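Local coordinates for long form salivary protein D7L1 (Aedes aegypti, PDB 3DXL) that binds and sequesters host biogenic amines and leukotrienes, and so modulates blood feeding by female mosquitoes, at residues V180-D191 against E242-E253. Numbering follows the deposited sequence. Where two conformers were deposited one is given.
Sequences VLDDALFKEHTD and EKSWHYYKCLVE. With GOL (glycerol), chain F.
The indole N-H of W245 is satisfied by the backbone carbonyl of L181, W245 NE1 to L181 O measuring 2.9 Å. NE1 lies nearly in line with that carbonyl, but the N-H is bent (146°), the oxygen being tilted out of the indole plane. K187 crosses one face of the same indole. The lysine chain, extended beyond CG, sets K187 CE 3.6 Å from the centroid of the W245 six-membered ring, a CH-pi contact, and carries NZ over that face as a cation-pi partner. K187 NZ also closes a salt bridge of 2.7 Å to E242 OE2, approached from above the carboxylate plane. S244 OG donates to D191 OD1 on its anti side (2.7 Å), while D191 OD2 pairs with K195.

Waters serve the first-turn amides of helix 243-253: one joins W245 N to K187 O, another accepts from S244 N and probably donates to D191 OD1. A third accepts a hydrogen bond from K249 NZ, itself paired with E253 OE2, and donates to V180 O and D182 OD1. F186 O takes both T190 N and T190 OG1, from opposite faces of its plane. The F186 and W245 rings meet edge against edge, neither over the other's face. T190 CG2 packs 3.6 Å from Y248 CB.

A glycerol, probably from the crystallisation liquor, bridges H189 NE2 (2.8 Å to O2) and Y248 OH (2.7 Å to O1). H189 binds noradrenaline, so this near-perpendicular helix crossing (87°) probably lines the C-terminal amine pocket of a PBP/GOBP-family, all-helical odorant-binding fold.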
loop_
_atom_site.group_PDB
_atom_site.type_symbol
_atom_site.label_atom_id
_atom_site.label_comp_id
_atom_site.label_asym_id
_atom_site.label_seq_id
_atom_site.Cartn_x
_atom_site.Cartn_y
_atom_site.Cartn_z
ATOM N N VAL A 180 18.995 14.173 -6.875
ATOM C CA VAL A 180 18.223 14.685 -5.749
ATOM C C VAL A 180 18.111 16.203 -5.843
ATOM O O VAL A 180 19.046 16.927 -5.501
ATOM C CB VAL A 180 18.854 14.283 -4.400
ATOM C CG1 VAL A 180 18.001 14.806 -3.249
ATOM C CG2 VAL A 180 19.013 12.754 -4.291
ATOM N N LEU A 181 16.978 16.681 -6.341
ATOM C CA LEU A 181 16.705 18.109 -6.407
ATOM C C LEU A 181 16.390 18.677 -5.017
ATOM O O LEU A 181 16.079 17.924 -4.084
ATOM C CB LEU A 181 15.584 18.398 -7.412
ATOM C CG LEU A 181 15.799 17.861 -8.834
ATOM C CD1 LEU A 181 14.570 18.104 -9.683
ATOM C CD2 LEU A 181 17.026 18.503 -9.496
ATOM N N ASP A 182 16.498 20.000 -4.885
ATOM C CA ASP A 182 16.451 20.686 -3.588
ATOM C C ASP A 182 15.200 21.511 -3.368
ATOM O O ASP A 182 14.986 22.030 -2.277
ATOM C CB ASP A 182 17.645 21.639 -3.460
ATOM C CG ASP A 182 18.889 20.954 -2.988
ATOM O OD1 ASP A 182 18.821 19.785 -2.557
ATOM O OD2 ASP A 182 19.948 21.611 -3.046
ATOM N N ASP A 183 14.413 21.674 -4.418
ATOM C CA ASP A 183 13.289 22.596 -4.386
ATOM C C ASP A 183 12.038 22.000 -3.732
ATOM O O ASP A 183 11.894 20.780 -3.614
ATOM C CB ASP A 183 12.982 23.069 -5.805
ATOM C CG ASP A 183 12.545 21.927 -6.709
ATOM O OD1 ASP A 183 13.412 21.203 -7.247
ATOM O OD2 ASP A 183 11.325 21.747 -6.876
ATOM N N ALA A 184 11.134 22.888 -3.329
ATOM C CA ALA A 184 9.883 22.497 -2.675
ATOM C C ALA A 184 9.050 21.520 -3.505
ATOM O O ALA A 184 8.471 20.570 -2.964
ATOM C CB ALA A 184 9.056 23.737 -2.324
ATOM N N LEU A 185 8.980 21.748 -4.813
ATOM C CA LEU A 185 8.226 20.862 -5.700
ATOM C C LEU A 185 8.755 19.434 -5.641
ATOM O O LEU A 185 7.974 18.486 -5.504
ATOM C CB LEU A 185 8.245 21.374 -7.144
ATOM C CG LEU A 185 7.487 20.549 -8.190
ATOM C CD1 LEU A 185 6.004 20.471 -7.867
ATOM C CD2 LEU A 185 7.684 21.117 -9.586
ATOM N N PHE A 186 10.071 19.268 -5.740
ATOM C CA PHE A 186 10.648 17.940 -5.694
ATOM C C PHE A 186 10.451 17.266 -4.331
ATOM O O PHE A 186 10.244 16.054 -4.254
ATOM C CB PHE A 186 12.124 17.952 -6.092
ATOM C CG PHE A 186 12.725 16.584 -6.137
ATOM C CD1 PHE A 186 12.378 15.692 -7.151
ATOM C CD2 PHE A 186 13.599 16.169 -5.142
ATOM C CE1 PHE A 186 12.924 14.416 -7.191
ATOM C CE2 PHE A 186 14.149 14.889 -5.174
ATOM C CZ PHE A 186 13.811 14.017 -6.198
ATOM N N LYS A 187 10.501 18.047 -3.260
ATOM C CA LYS A 187 10.230 17.500 -1.936
ATOM C C LYS A 187 8.800 16.978 -1.809
ATOM O O LYS A 187 8.572 15.945 -1.192
ATOM C CB LYS A 187 10.559 18.523 -0.847
ATOM C CG LYS A 187 12.046 18.880 -0.800
ATOM C CD LYS A 187 12.381 19.779 0.369
ATOM C CE LYS A 187 13.855 20.161 0.359
ATOM N NZ LYS A 187 14.162 21.114 1.456
ATOM N N GLU A 188 7.852 17.664 -2.432
ATOM C CA GLU A 188 6.462 17.220 -2.407
ATOM C C GLU A 188 6.266 15.987 -3.281
ATOM O O GLU A 188 5.573 15.047 -2.899
ATOM C CB GLU A 188 5.533 18.337 -2.869
ATOM C CG GLU A 188 4.095 18.137 -2.422
ATOM C CD GLU A 188 3.148 19.221 -2.910
ATOM O OE1 GLU A 188 3.615 20.321 -3.287
ATOM O OE2 GLU A 188 1.926 18.956 -2.922
ATOM N N HIS A 189 6.861 15.996 -4.466
ATOM C CA HIS A 189 6.829 14.848 -5.345
ATOM C C HIS A 189 7.409 13.604 -4.654
ATOM O O HIS A 189 6.839 12.506 -4.729
ATOM C CB HIS A 189 7.590 15.156 -6.643
ATOM C CG HIS A 189 7.927 13.930 -7.424
ATOM N ND1 HIS A 189 7.002 13.258 -8.194
ATOM C CD2 HIS A 189 9.066 13.204 -7.483
ATOM C CE1 HIS A 189 7.570 12.188 -8.724
ATOM N NE2 HIS A 189 8.824 12.136 -8.311
ATOM N N THR A 190 8.523 13.782 -3.951
ATOM C CA THR A 190 9.186 12.669 -3.297
ATOM C C THR A 190 8.344 12.172 -2.123
ATOM O O THR A 190 8.298 10.973 -1.867
ATOM C CB THR A 190 10.606 13.070 -2.869
ATOM O OG1 THR A 190 11.376 13.403 -4.041
ATOM C CG2 THR A 190 11.304 11.951 -2.157
ATOM N N ASP A 191 7.656 13.084 -1.439
ATOM C CA ASP A 191 6.671 12.687 -0.426
ATOM C C ASP A 191 5.570 11.806 -1.039
ATOM O O ASP A 191 5.190 10.777 -0.462
ATOM C CB ASP A 191 6.088 13.927 0.263
ATOM C CG ASP A 191 5.268 13.579 1.491
ATOM O OD1 ASP A 191 5.801 12.915 2.407
ATOM O OD2 ASP A 191 4.093 13.966 1.523
ATOM N N GLU A 242 9.257 17.378 5.134
ATOM C CA GLU A 242 10.548 17.128 4.502
ATOM C C GLU A 242 11.119 15.754 4.801
ATOM O O GLU A 242 12.192 15.402 4.293
ATOM C CB GLU A 242 11.542 18.200 4.915
ATOM C CG GLU A 242 11.257 19.540 4.271
ATOM C CD GLU A 242 12.375 20.535 4.475
ATOM O OE1 GLU A 242 13.059 20.474 5.522
ATOM O OE2 GLU A 242 12.557 21.394 3.592
ATOM N N LYS A 243 10.399 14.973 5.605
ATOM C CA LYS A 243 10.927 13.690 6.040
ATOM C C LYS A 243 11.079 12.690 4.892
ATOM O O LYS A 243 12.115 12.027 4.813
ATOM C CB LYS A 243 10.135 13.132 7.230
ATOM C CG LYS A 243 10.357 13.950 8.510
ATOM C CD LYS A 243 9.416 13.568 9.639
ATOM C CE LYS A 243 9.905 12.347 10.373
ATOM N NZ LYS A 243 8.895 11.839 11.332
ATOM N N SER A 244 10.085 12.602 4.000
ATOM C CA SER A 244 10.184 11.710 2.829
ATOM C C SER A 244 11.429 12.025 2.006
ATOM O O SER A 244 12.232 11.142 1.693
ATOM C CB SER A 244 8.953 11.827 1.931
ATOM O OG SER A 244 7.827 11.203 2.521
ATOM N N TRP A 245 11.583 13.301 1.670
ATOM C CA TRP A 245 12.729 13.749 0.886
ATOM C C TRP A 245 14.046 13.478 1.618
ATOM O O TRP A 245 15.017 13.019 1.010
ATOM C CB TRP A 245 12.565 15.231 0.564
ATOM C CG TRP A 245 13.741 15.842 -0.148
ATOM C CD1 TRP A 245 13.996 15.813 -1.493
ATOM C CD2 TRP A 245 14.814 16.584 0.452
ATOM N NE1 TRP A 245 15.166 16.498 -1.765
ATOM C CE2 TRP A 245 15.692 16.968 -0.592
ATOM C CE3 TRP A 245 15.128 16.953 1.766
ATOM C CZ2 TRP A 245 16.852 17.724 -0.363
ATOM C CZ3 TRP A 245 16.291 17.692 1.995
ATOM C CH2 TRP A 245 17.134 18.071 0.933
ATOM N N HIS A 246 14.076 13.748 2.920
ATOM C CA HIS A 246 15.263 13.467 3.714
ATOM C C HIS A 246 15.729 12.022 3.581
ATOM O O HIS A 246 16.914 11.760 3.362
ATOM C CB HIS A 246 15.032 13.794 5.187
ATOM C CG HIS A 246 16.122 13.303 6.084
ATOM N ND1 HIS A 246 17.331 13.955 6.214
ATOM C CD2 HIS A 246 16.186 12.221 6.898
ATOM C CE1 HIS A 246 18.090 13.296 7.071
ATOM N NE2 HIS A 246 17.422 12.238 7.497
ATOM N N TYR A 247 14.801 11.076 3.742
ATOM C CA TYR A 247 15.187 9.681 3.680
ATOM C C TYR A 247 15.578 9.257 2.274
ATOM O O TYR A 247 16.533 8.493 2.101
ATOM C CB TYR A 247 14.094 8.786 4.269
ATOM C CG TYR A 247 14.115 8.796 5.781
ATOM C CD1 TYR A 247 15.103 8.115 6.481
ATOM C CD2 TYR A 247 13.165 9.506 6.506
ATOM C CE1 TYR A 247 15.139 8.128 7.864
ATOM C CE2 TYR A 247 13.191 9.519 7.903
ATOM C CZ TYR A 247 14.181 8.832 8.561
ATOM O OH TYR A 247 14.218 8.833 9.932
ATOM N N TYR A 248 14.847 9.760 1.281
ATOM C CA TYR A 248 15.210 9.489 -0.109
ATOM C C TYR A 248 16.644 9.953 -0.416
ATOM O O TYR A 248 17.469 9.170 -0.897
ATOM C CB TYR A 248 14.201 10.146 -1.052
ATOM C CG TYR A 248 14.547 10.001 -2.513
ATOM C CD1 TYR A 248 14.394 8.781 -3.166
ATOM C CD2 TYR A 248 15.066 11.081 -3.241
ATOM C CE1 TYR A 248 14.728 8.639 -4.521
ATOM C CE2 TYR A 248 15.399 10.949 -4.589
ATOM C CZ TYR A 248 15.227 9.730 -5.217
ATOM O OH TYR A 248 15.550 9.579 -6.547
ATOM N N LYS A 249 16.925 11.214 -0.103
ATOM C CA LYS A 249 18.249 11.792 -0.327
ATOM C C LYS A 249 19.320 11.005 0.427
ATOM O O LYS A 249 20.368 10.666 -0.127
ATOM C CB LYS A 249 18.239 13.240 0.131
ATOM C CG LYS A 249 19.601 13.924 0.090
ATOM C CD LYS A 249 19.477 15.392 0.423
ATOM C CE LYS A 249 20.841 16.073 0.579
ATOM N NZ LYS A 249 21.610 16.203 -0.702
ATOM N N CYS A 250 19.050 10.711 1.697
ATOM C CA CYS A 250 19.992 9.991 2.531
ATOM C C CYS A 250 20.337 8.634 1.926
ATOM O O CYS A 250 21.506 8.285 1.799
ATOM C CB CYS A 250 19.435 9.834 3.944
ATOM S SG CYS A 250 20.649 9.379 5.193
ATOM N N LEU A 251 19.317 7.877 1.524
ATOM C CA LEU A 251 19.535 6.567 0.930
ATOM C C LEU A 251 20.320 6.654 -0.380
ATOM O O LEU A 251 21.259 5.884 -0.596
ATOM C CB LEU A 251 18.206 5.838 0.720
ATOM C CG LEU A 251 17.597 5.270 2.008
ATOM C CD1 LEU A 251 16.108 5.031 1.836
ATOM C CD2 LEU A 251 18.309 3.994 2.400
ATOM N N VAL A 252 19.928 7.595 -1.238
ATOM C CA VAL A 252 20.555 7.776 -2.551
ATOM C C VAL A 252 22.041 8.152 -2.452
ATOM O O VAL A 252 22.832 7.825 -3.338
ATOM C CB VAL A 252 19.756 8.810 -3.411
ATOM C CG1 VAL A 252 20.546 9.260 -4.653
ATOM C CG2 VAL A 252 18.417 8.217 -3.819
ATOM N N GLU A 253 22.407 8.822 -1.364
ATOM C CA GLU A 253 23.777 9.289 -1.158
ATOM C C GLU A 253 24.591 8.387 -0.232
ATOM O O GLU A 253 25.770 8.654 0.008
ATOM C CB GLU A 253 23.728 10.728 -0.650
ATOM C CG GLU A 253 23.136 11.682 -1.702
ATOM C CD GLU A 253 22.867 13.100 -1.211
ATOM O OE1 GLU A 253 23.204 13.430 -0.054
ATOM O OE2 GLU A 253 22.302 13.891 -1.997
HETATM C C1 GOL F . 12.756 9.239 -8.397
HETATM O O1 GOL F . 13.587 8.219 -7.894
HETATM C C2 GOL F . 11.394 9.209 -7.711
HETATM O O2 GOL F . 10.447 9.876 -8.520
HETATM C C3 GOL F . 11.498 9.887 -6.350
HETATM O O3 GOL F . 11.839 11.245 -6.515
HETATM O O HOH W 1 20.457 17.674 -2.937
HETATM O O HOH W 2 9.356 15.208 1.474
HETATM O O HOH W 3 7.437 13.675 4.437
#